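Local coordinates for protein sesquisabinene B synthase 2 (PDB 6A2A) that probably converts a farnesyl-type diphosphate into the sesquiterpene sesquisabinene B, as a magnesium- or manganese-dependent terpene synthase of plants, at residues I417-P420 and N421-V424; G472-K476 and S477-Y481. All coordinates share one frame; numbering follows the deposited sequence.

Contact 1: residues I417-P420 and N421-V424; sequences IGFP and NLLV
Gly418, Phe419 and Pro420 give their carbonyl oxygens to the amides of Leu422, Leu423 and Val424, the opening i to i+4 hydrogen bonds of helix 419-430; the one from Leu423 N to Phe419 O is 2.7 Å. Gly418 has a positive phi (100°) that would jam a side chain against the preceding carbonyl oxygen. Phe419 and Leu422 meet one turn apart: Leu422 CD1 lies over one face of the phenyl ring, 4.2 Å from its centroid and 3.7 Å from Phe419 CE1, a CH-pi contact. Leu422 holds CG anti to its carbonyl carbon (chi1 -73°), and chi2 (165°) then carries CD1 over the ring, while Ile417 CG1 lies at the ring's edge. Pro420, without an N-H, suits the first turn, where no earlier carbonyl has to be served. Asn421 extends away from the turn, and its ND2 donates to Gln387 of helix 377-400. Leu422 also packs on Ile312 of helix 299-321, and Phe419 on Cys456 of helix 447-462. As N-cap, Gly418 tightly links helix 406-416 to helix 419-430 in the all-helical class I terpene synthase domain, with Phe419 about 7 Å, side chain to side chain, from Asn460, a magnesium ligand of this protein (none is bound to this chain).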
ATOM      1  N   ILE A 417      -9.751 -14.228 -21.740  1.00 18.36           N
ATOM      2  CA  ILE A 417     -10.215 -14.582 -20.392  1.00 16.62           C
ATOM      3  C   ILE A 417      -9.224 -14.090 -19.331  1.00 18.91           C
ATOM      4  O   ILE A 417      -9.637 -13.979 -18.175  1.00 18.60           O
ATOM      5  CB  ILE A 417     -10.422 -16.109 -20.336  1.00 17.21           C
ATOM      6  CG1 ILE A 417     -11.231 -16.542 -19.111  1.00 19.72           C
ATOM      7  CG2 ILE A 417      -9.156 -16.912 -20.484  1.00 17.49           C
ATOM      8  CD1 ILE A 417     -12.668 -16.079 -19.175  1.00 21.19           C
ATOM      9  N   GLY A 418      -7.944 -13.881 -19.681  1.00 17.65           N
ATOM     10  CA  GLY A 418      -6.978 -13.220 -18.752  1.00 17.70           C
ATOM     11  C   GLY A 418      -6.062 -14.214 -18.025  1.00 16.98           C
ATOM     12  O   GLY A 418      -5.211 -13.826 -17.257  1.00 16.27           O
ATOM     13  N   PHE A 419      -6.187 -15.514 -18.274  1.00 16.54           N
ATOM     14  CA  PHE A 419      -5.403 -16.496 -17.542  1.00 17.82           C
ATOM     15  C   PHE A 419      -3.976 -16.610 -18.048  1.00 17.35           C
ATOM     16  O   PHE A 419      -3.110 -16.825 -17.252  1.00 19.44           O
ATOM     17  CB  PHE A 419      -6.131 -17.832 -17.378  1.00 18.59           C
ATOM     18  CG  PHE A 419      -7.160 -17.694 -16.292  1.00 17.56           C
ATOM     19  CD1 PHE A 419      -6.792 -17.701 -14.953  1.00 21.18           C
ATOM     20  CD2 PHE A 419      -8.459 -17.397 -16.606  1.00 17.60           C
ATOM     21  CE1 PHE A 419      -7.722 -17.491 -13.947  1.00 21.47           C
ATOM     22  CE2 PHE A 419      -9.397 -17.212 -15.607  1.00 21.42           C
ATOM     23  CZ  PHE A 419      -9.030 -17.233 -14.270  1.00 21.79           C
ATOM     24  N   PRO A 420      -3.699 -16.395 -19.339  1.00 17.87           N
ATOM     25  CA  PRO A 420      -2.260 -16.190 -19.665  1.00 16.79           C
ATOM     26  C   PRO A 420      -1.583 -15.093 -18.842  1.00 16.44           C
ATOM     27  O   PRO A 420      -0.507 -15.337 -18.285  1.00 15.24           O
ATOM     28  CB  PRO A 420      -2.249 -15.903 -21.158  1.00 16.67           C
ATOM     29  CG  PRO A 420      -3.454 -16.674 -21.596  1.00 17.49           C
ATOM     30  CD  PRO A 420      -4.500 -16.427 -20.544  1.00 18.41           C
ATOM     31  N   ASN A 421      -2.260 -13.973 -18.693  1.00 15.18           N
ATOM     32  CA  ASN A 421      -1.785 -12.859 -17.855  1.00 16.06           C
ATOM     33  C   ASN A 421      -1.595 -13.308 -16.400  1.00 15.09           C
ATOM     34  O   ASN A 421      -0.482 -13.255 -15.838  1.00 15.64           O
ATOM     35  CB  ASN A 421      -2.776 -11.703 -17.956  1.00 15.41           C
ATOM     36  CG  ASN A 421      -2.337 -10.446 -17.238  1.00 17.81           C
ATOM     37  OD1 ASN A 421      -1.466 -10.489 -16.358  1.00 16.79           O
ATOM     38  ND2 ASN A 421      -2.955  -9.335 -17.644  1.00 18.84           N
ATOM     39  N   LEU A 422      -2.657 -13.875 -15.806  1.00 16.07           N
ATOM     40  CA  LEU A 422      -2.597 -14.261 -14.403  1.00 16.59           C
ATOM     41  C   LEU A 422      -1.575 -15.376 -14.192  1.00 16.52           C
ATOM     42  O   LEU A 422      -0.852 -15.336 -13.205  1.00 17.29           O
ATOM     43  CB  LEU A 422      -3.992 -14.690 -13.941  1.00 16.86           C
ATOM     44  CG  LEU A 422      -4.965 -13.529 -13.760  1.00 16.07           C
ATOM     45  CD1 LEU A 422      -6.389 -14.018 -13.664  1.00 19.66           C
ATOM     46  CD2 LEU A 422      -4.588 -12.708 -12.557  1.00 17.88           C
ATOM     47  N   LEU A 423      -1.525 -16.360 -15.086  1.00 15.72           N
ATOM     48  CA  LEU A 423      -0.604 -17.509 -14.890  1.00 16.72           C
ATOM     49  C   LEU A 423       0.866 -17.143 -15.124  1.00 17.84           C
ATOM     50  O   LEU A 423       1.747 -17.512 -14.335  1.00 16.12           O
ATOM     51  CB  LEU A 423      -1.024 -18.701 -15.760  1.00 17.59           C
ATOM     52  CG  LEU A 423      -2.246 -19.473 -15.249  1.00 16.53           C
ATOM     53  CD1 LEU A 423      -2.648 -20.460 -16.309  1.00 16.86           C
ATOM     54  CD2 LEU A 423      -2.010 -20.178 -13.943  1.00 16.93           C
ATOM     55  N   VAL A 424       1.165 -16.442 -16.214  1.00 16.26           N
ATOM     56  CA  VAL A 424       2.521 -16.004 -16.452  1.00 16.85           C
ATOM     57  C   VAL A 424       2.984 -15.110 -15.314  1.00 17.35           C
ATOM     58  O   VAL A 424       4.131 -15.258 -14.833  1.00 16.69           O
ATOM     59  CB  VAL A 424       2.650 -15.305 -17.802  1.00 18.64           C
ATOM     60  CG1 VAL A 424       3.985 -14.609 -17.951  1.00 19.48           C
ATOM     61  CG2 VAL A 424       2.350 -16.264 -18.943  1.00 20.73           C
TER

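Contact 2: residues G472-K476 and S477-Y481; sequences GDNLK and SIQCY
Lys476 O accepts the amide of Cys480 at 3.0 Å (Lys476 O to Cys480 N), the donor nearly in line with the carbonyl. This i to i+4 bond opens helix 477-485, with Lys476 as its N-cap residue. The loop before it is shaped by an Asx turn: Asp473 OD1 takes the amide of Leu475 at 2.7 Å (Asp473 OD1 to Leu475 N), on the anti side of the carboxylate and 26° out of its plane.

Gln479 turns back from the first helical turn onto this loop. With its CG anti to the backbone N (chi1 -169°), the aliphatic part lies against the loop: Gln479 CB is 3.2 Å from Asp473 O, and Gln479 CG is 3.4 Å from Asn474 OD1. The chain bends at chi2, and the two amide planes, of Gln479 and Asn474, stand 63° apart. The two amides are joined through a third side chain, since Asn483, one turn further along, donates by ND2 to Asn474 OD1 and accepts at OD1 from Gln479 NE2. Were Gln479 cut back to an alanine, CB could still lie by Asp473 O, but the loss of CG and the amide is likely to strip Asn474 of its packing partner and leave Asn483 OD1 without the NE2 donor, weakening the hold of the helix on the loop.

Cys480 SG approaches Asn474 O at 3.1 Å. Ser477 OG is hydrogen-bonded to Asp461. Residues 472-476 end the loop that follows helix 447-462 and lead into helix 477-485: Ser477 packs on Tyr409 and Leu410 of helix 406-416 and on Ile458 of helix 447-462, Ile478 packs on Ala492 and Ile496 of helix 489-510, and the ring of Tyr481 stacks with His495 of that same helix.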
ATOM      1  N   GLY A 472     -28.120 -14.177 -28.746  1.00 71.72           N
ATOM      2  CA  GLY A 472     -27.319 -14.539 -29.943  1.00 68.45           C
ATOM      3  C   GLY A 472     -25.943 -13.888 -29.984  1.00 61.32           C
ATOM      4  O   GLY A 472     -25.498 -13.453 -31.049  1.00 68.28           O
ATOM      5  N   ASP A 473     -25.272 -13.814 -28.833  1.00 56.03           N
ATOM      6  CA  ASP A 473     -23.890 -13.361 -28.793  1.00 49.36           C
ATOM      7  C   ASP A 473     -23.073 -14.427 -29.521  1.00 47.75           C
ATOM      8  O   ASP A 473     -22.963 -15.573 -29.041  1.00 44.85           O
ATOM      9  CB  ASP A 473     -23.412 -13.176 -27.357  1.00 47.88           C
ATOM     10  CG  ASP A 473     -22.000 -12.662 -27.285  1.00 51.96           C
ATOM     11  OD1 ASP A 473     -21.236 -12.796 -28.284  1.00 43.79           O
ATOM     12  OD2 ASP A 473     -21.635 -12.154 -26.200  1.00 53.82           O
ATOM     13  N   ASN A 474     -22.578 -14.048 -30.706  1.00 46.64           N
ATOM     14  CA  ASN A 474     -21.836 -14.939 -31.607  1.00 44.96           C
ATOM     15  C   ASN A 474     -20.439 -15.219 -31.064  1.00 43.13           C
ATOM     16  O   ASN A 474     -19.785 -16.130 -31.555  1.00 43.01           O
ATOM     17  CB  ASN A 474     -21.702 -14.358 -33.016  1.00 47.72           C
ATOM     18  CG  ASN A 474     -22.992 -14.525 -33.791  1.00 56.13           C
ATOM     19  OD1 ASN A 474     -23.675 -15.534 -33.609  1.00 49.88           O
ATOM     20  ND2 ASN A 474     -23.333 -13.552 -34.628  1.00 56.31           N
ATOM     21  N   LEU A 475     -19.987 -14.418 -30.089  1.00 39.72           N
ATOM     22  CA  LEU A 475     -18.638 -14.508 -29.633  1.00 38.31           C
ATOM     23  C   LEU A 475     -18.597 -15.215 -28.292  1.00 38.21           C
ATOM     24  O   LEU A 475     -17.928 -14.721 -27.394  1.00 30.78           O
ATOM     25  CB  LEU A 475     -18.034 -13.098 -29.516  1.00 39.11           C
ATOM     26  CG  LEU A 475     -17.988 -12.280 -30.806  1.00 41.84           C
ATOM     27  CD1 LEU A 475     -16.912 -11.192 -30.713  1.00 42.49           C
ATOM     28  CD2 LEU A 475     -17.736 -13.153 -32.011  1.00 38.34           C
ATOM     29  N   LYS A 476     -19.283 -16.356 -28.192  1.00 32.02           N
ATOM     30  CA  LYS A 476     -19.116 -17.242 -27.093  1.00 30.92           C
ATOM     31  C   LYS A 476     -19.058 -18.679 -27.635  1.00 28.18           C
ATOM     32  O   LYS A 476     -19.550 -18.931 -28.708  1.00 25.60           O
ATOM     33  CB  LYS A 476     -20.292 -17.058 -26.121  1.00 32.63           C
ATOM     34  CG  LYS A 476     -20.375 -15.712 -25.419  1.00 40.10           C
ATOM     35  CD  LYS A 476     -19.413 -15.581 -24.268  1.00 45.46           C
ATOM     36  CE  LYS A 476     -19.374 -14.192 -23.656  1.00 52.40           C
ATOM     37  NZ  LYS A 476     -18.113 -13.483 -23.988  1.00 58.44           N
ATOM     38  N   SER A 477     -18.413 -19.570 -26.900  1.00 22.23           N
ATOM     39  CA  SER A 477     -18.188 -20.938 -27.318  1.00 23.31           C
ATOM     40  C   SER A 477     -19.361 -21.702 -27.944  1.00 25.12           C
ATOM     41  O   SER A 477     -19.264 -22.189 -29.015  1.00 24.51           O
ATOM     42  CB  SER A 477     -17.597 -21.767 -26.169  1.00 21.84           C
ATOM     43  OG  SER A 477     -16.409 -21.252 -25.684  1.00 22.55           O
ATOM     44  N   ILE A 478     -20.445 -21.813 -27.217  1.00 25.90           N
ATOM     45  CA  ILE A 478     -21.586 -22.552 -27.708  1.00 28.36           C
ATOM     46  C   ILE A 478     -22.095 -21.995 -29.032  1.00 27.61           C
ATOM     47  O   ILE A 478     -22.200 -22.704 -29.955  1.00 27.63           O
ATOM     48  CB  ILE A 478     -22.715 -22.619 -26.679  1.00 28.13           C
ATOM     49  CG1 ILE A 478     -22.253 -23.318 -25.418  1.00 27.88           C
ATOM     50  CG2 ILE A 478     -23.893 -23.377 -27.231  1.00 29.90           C
ATOM     51  CD1 ILE A 478     -23.149 -23.114 -24.240  1.00 29.33           C
ATOM     52  N   GLN A 479     -22.341 -20.699 -29.093  1.00 29.44           N
ATOM     53  CA  GLN A 479     -22.845 -20.065 -30.288  1.00 30.25           C
ATOM     54  C   GLN A 479     -21.908 -20.223 -31.452  1.00 32.36           C
ATOM     55  O   GLN A 479     -22.337 -20.486 -32.534  1.00 30.34           O
ATOM     56  CB  GLN A 479     -23.213 -18.601 -30.069  1.00 31.55           C
ATOM     57  CG  GLN A 479     -23.988 -17.970 -31.211  1.00 33.98           C
ATOM     58  CD  GLN A 479     -25.335 -18.605 -31.474  1.00 34.46           C
ATOM     59  OE1 GLN A 479     -26.134 -18.757 -30.590  1.00 41.72           O
ATOM     60  NE2 GLN A 479     -25.563 -18.987 -32.693  1.00 36.57           N
ATOM     61  N   CYS A 480     -20.620 -20.096 -31.212  1.00 27.44           N
ATOM     62  CA  CYS A 480     -19.653 -20.282 -32.265  1.00 30.21           C
ATOM     63  C   CYS A 480     -19.755 -21.673 -32.871  1.00 30.79           C
ATOM     64  O   CYS A 480     -19.672 -21.822 -34.040  1.00 32.03           O
ATOM     65  CB  CYS A 480     -18.230 -20.097 -31.757  1.00 32.53           C
ATOM     66  SG  CYS A 480     -17.753 -18.425 -31.536  1.00 34.44           S
ATOM     67  N   TYR A 481     -19.866 -22.678 -32.036  1.00 29.16           N
ATOM     68  CA  TYR A 481     -19.984 -24.034 -32.498  1.00 30.11           C
ATOM     69  C   TYR A 481     -21.327 -24.241 -33.187  1.00 33.68           C
ATOM     70  O   TYR A 481     -21.391 -24.886 -34.177  1.00 32.76           O
ATOM     71  CB  TYR A 481     -19.798 -25.035 -31.391  1.00 31.73           C
ATOM     72  CG  TYR A 481     -19.797 -26.443 -31.890  1.00 32.67           C
ATOM     73  CD1 TYR A 481     -18.705 -26.969 -32.499  1.00 34.29           C
ATOM     74  CD2 TYR A 481     -20.907 -27.227 -31.767  1.00 37.44           C
ATOM     75  CE1 TYR A 481     -18.706 -28.250 -32.965  1.00 37.79           C
ATOM     76  CE2 TYR A 481     -20.925 -28.511 -32.233  1.00 38.12           C
ATOM     77  CZ  TYR A 481     -19.825 -29.015 -32.826  1.00 38.16           C
ATOM     78  OH  TYR A 481     -19.847 -30.276 -33.272  1.00 40.19           O
TER

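How the contacts relate
Both contacts are helix starts in the metal-binding terpene synthase region, and they come in series: contact 1 opens helix 419-430, and contact 2 follows later, at the start of helix 477-485. Their centres lie 22 Å apart and their nearest atoms about 8 Å, without touching. Helix 447-462 links them, since side chains of both pack against it and it carries Asn460, a magnesium ligand of this protein, though no metal is bound to this chain. Contact 1 is the more central and buried; contact 2 lies farther out. Each has a residue near a known magnesium ligand: Phe419 near Asn460, and Leu475 about 4 Å from Glu394, side chain to side chain.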